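Side-chain contact in antigen MTB48, Mycobacterial protein (Mycobacterium smegmatis, PDB 4WJ1), which is a protein of the ESX-1 type VII secretion system and is probably involved in DNA conjugation in the recipient strain: residues 47-52 against 215-220. Sequence-based numbering, arbitrary orientation.
Sequences SKLMAS and QEATTF
Leu49 reaches from helix 40-96 to Glu216, Ala217 and Phe220 of helix 187-230, where the axes of segments 47-52 and 215-220 run nearly antiparallel at 166° and come within 10.7 Å. The CA atoms of Leu49 and Ala217 lie 7.0 Å apart, and no hydrogen bond links the segments. Leu49 does all the touching from its side, with its CG anti to the carbonyl carbon (chi1 -70°) and its two methyls straddling Ala217, CD2 on the Glu216 side and CD1 on the Phe220 side. CD2 rests on Glu216 CB at 3.7 Å and on the backbone beyond it, 3.9 Å from Ala217 N. CD1 meets Phe220 CD2 at 3.7 Å, approaching the ring obliquely, and lies 3.9 Å from Ala217 CA. With CG anti to the backbone N (chi1 175°), Phe220 sets its ring beside Leu49 CD1; its side chain also touches Thr42 and Val45 of helix 40-96. Glu216 offers Leu49 its aliphatic base; a bend at chi2 turns the carboxylate from Leu49, and OE1 accepts a hydrogen bond from Gln276 N. Ile275, Met156 of helix 154-178 and Leu213 also pack against Leu49, adding to this buried apolar layer. The leucine thus bridges two nearly antiparallel segments of an elongated, all-helical bundle, joining helix 40-96 of the PE part of EspB to helix 187-230 of the PPE part within one chain.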
loop_
_atom_site.group_PDB
_atom_site.type_symbol
_atom_site.label_atom_id
_atom_site.label_comp_id
_atom_site.label_asym_id
_atom_site.label_seq_id
_atom_site.Cartn_x
_atom_site.Cartn_y
_atom_site.Cartn_z
ATOM N N SER A 47 13.483 -10.042 -1.024
ATOM C CA SER A 47 13.721 -8.918 -0.153
ATOM C C SER A 47 13.195 -7.641 -0.815
ATOM O O SER A 47 12.807 -6.693 -0.126
ATOM C CB SER A 47 15.205 -8.794 0.181
ATOM O OG SER A 47 15.947 -8.507 -0.986
ATOM N N LYS A 48 13.160 -7.631 -2.146
ATOM C CA LYS A 48 12.588 -6.500 -2.884
ATOM C C LYS A 48 11.089 -6.425 -2.655
ATOM O O LYS A 48 10.566 -5.375 -2.290
ATOM C CB LYS A 48 12.889 -6.609 -4.384
ATOM C CG LYS A 48 14.361 -6.403 -4.700
ATOM C CD LYS A 48 14.652 -6.319 -6.185
ATOM C CE LYS A 48 16.143 -6.091 -6.413
ATOM N NZ LYS A 48 16.483 -5.913 -7.849
ATOM N N LEU A 49 10.397 -7.542 -2.854
ATOM C CA LEU A 49 8.959 -7.563 -2.653
ATOM C C LEU A 49 8.594 -7.207 -1.223
ATOM O O LEU A 49 7.613 -6.512 -0.994
ATOM C CB LEU A 49 8.377 -8.921 -3.007
ATOM C CG LEU A 49 8.400 -9.240 -4.495
ATOM C CD1 LEU A 49 8.063 -10.720 -4.729
ATOM C CD2 LEU A 49 7.436 -8.345 -5.242
HETATM N N MSE A 50 9.375 -7.683 -0.260
HETATM C CA MSE A 50 9.093 -7.369 1.132
HETATM C C MSE A 50 9.283 -5.867 1.372
HETATM O O MSE A 50 8.546 -5.246 2.137
HETATM C CB MSE A 50 9.991 -8.177 2.071
HETATM C CG MSE A 50 9.747 -9.679 2.074
HETATM SE SE MSE A 50 7.862 -10.215 2.251
HETATM C CE MSE A 50 7.532 -10.498 0.346
ATOM N N ALA A 51 10.275 -5.290 0.711
ATOM C CA ALA A 51 10.587 -3.882 0.912
ATOM C C ALA A 51 9.454 -3.021 0.355
ATOM O O ALA A 51 9.030 -2.060 0.982
ATOM C CB ALA A 51 11.911 -3.522 0.261
ATOM N N SER A 52 8.954 -3.394 -0.814
ATOM C CA SER A 52 7.802 -2.730 -1.387
ATOM C C SER A 52 6.585 -2.850 -0.475
ATOM O O SER A 52 5.897 -1.867 -0.238
ATOM C CB SER A 52 7.492 -3.302 -2.767
ATOM O OG SER A 52 8.494 -2.911 -3.703
ATOM N N GLN A 215 1.218 -8.180 -9.049
ATOM C CA GLN A 215 1.741 -8.568 -10.355
ATOM C C GLN A 215 3.223 -8.900 -10.241
ATOM O O GLN A 215 3.692 -9.881 -10.821
ATOM C CB GLN A 215 1.517 -7.470 -11.401
ATOM C CG GLN A 215 0.057 -7.321 -11.850
ATOM C CD GLN A 215 -0.168 -6.142 -12.822
ATOM O OE1 GLN A 215 0.412 -5.055 -12.665
ATOM N NE2 GLN A 215 -1.024 -6.360 -13.822
ATOM N N GLU A 216 3.954 -8.093 -9.479
ATOM C CA GLU A 216 5.369 -8.347 -9.262
ATOM C C GLU A 216 5.561 -9.700 -8.572
ATOM O O GLU A 216 6.417 -10.488 -8.968
ATOM C CB GLU A 216 6.001 -7.219 -8.446
ATOM C CG GLU A 216 5.982 -5.837 -9.136
ATOM C CD GLU A 216 6.491 -5.892 -10.577
ATOM O OE1 GLU A 216 7.709 -5.730 -10.784
ATOM O OE2 GLU A 216 5.678 -6.096 -11.506
ATOM N N ALA A 217 4.745 -9.978 -7.560
ATOM C CA ALA A 217 4.816 -11.252 -6.852
ATOM C C ALA A 217 4.446 -12.406 -7.789
ATOM O O ALA A 217 5.079 -13.462 -7.764
ATOM C CB ALA A 217 3.901 -11.242 -5.619
ATOM N N THR A 218 3.423 -12.194 -8.612
ATOM C CA THR A 218 3.028 -13.176 -9.611
ATOM C C THR A 218 4.189 -13.482 -10.544
ATOM O O THR A 218 4.473 -14.632 -10.868
ATOM C CB THR A 218 1.837 -12.681 -10.435
ATOM O OG1 THR A 218 0.661 -12.670 -9.616
ATOM C CG2 THR A 218 1.610 -13.580 -11.647
ATOM N N THR A 219 4.867 -12.435 -10.974
ATOM C CA THR A 219 6.018 -12.589 -11.845
ATOM C C THR A 219 7.069 -13.476 -11.185
ATOM O O THR A 219 7.643 -14.353 -11.822
ATOM C CB THR A 219 6.585 -11.216 -12.201
ATOM O OG1 THR A 219 5.677 -10.591 -13.111
ATOM C CG2 THR A 219 7.948 -11.332 -12.863
ATOM N N PHE A 220 7.275 -13.263 -9.891
ATOM C CA PHE A 220 8.222 -14.042 -9.115
ATOM C C PHE A 220 7.786 -15.514 -8.967
ATOM O O PHE A 220 8.539 -16.415 -9.315
ATOM C CB PHE A 220 8.401 -13.380 -7.751
ATOM C CG PHE A 220 9.264 -14.147 -6.795
ATOM C CD1 PHE A 220 10.432 -14.750 -7.214
ATOM C CD2 PHE A 220 8.924 -14.221 -5.460
ATOM C CE1 PHE A 220 11.233 -15.427 -6.331
ATOM C CE2 PHE A 220 9.726 -14.900 -4.572
ATOM C CZ PHE A 220 10.882 -15.507 -5.012
#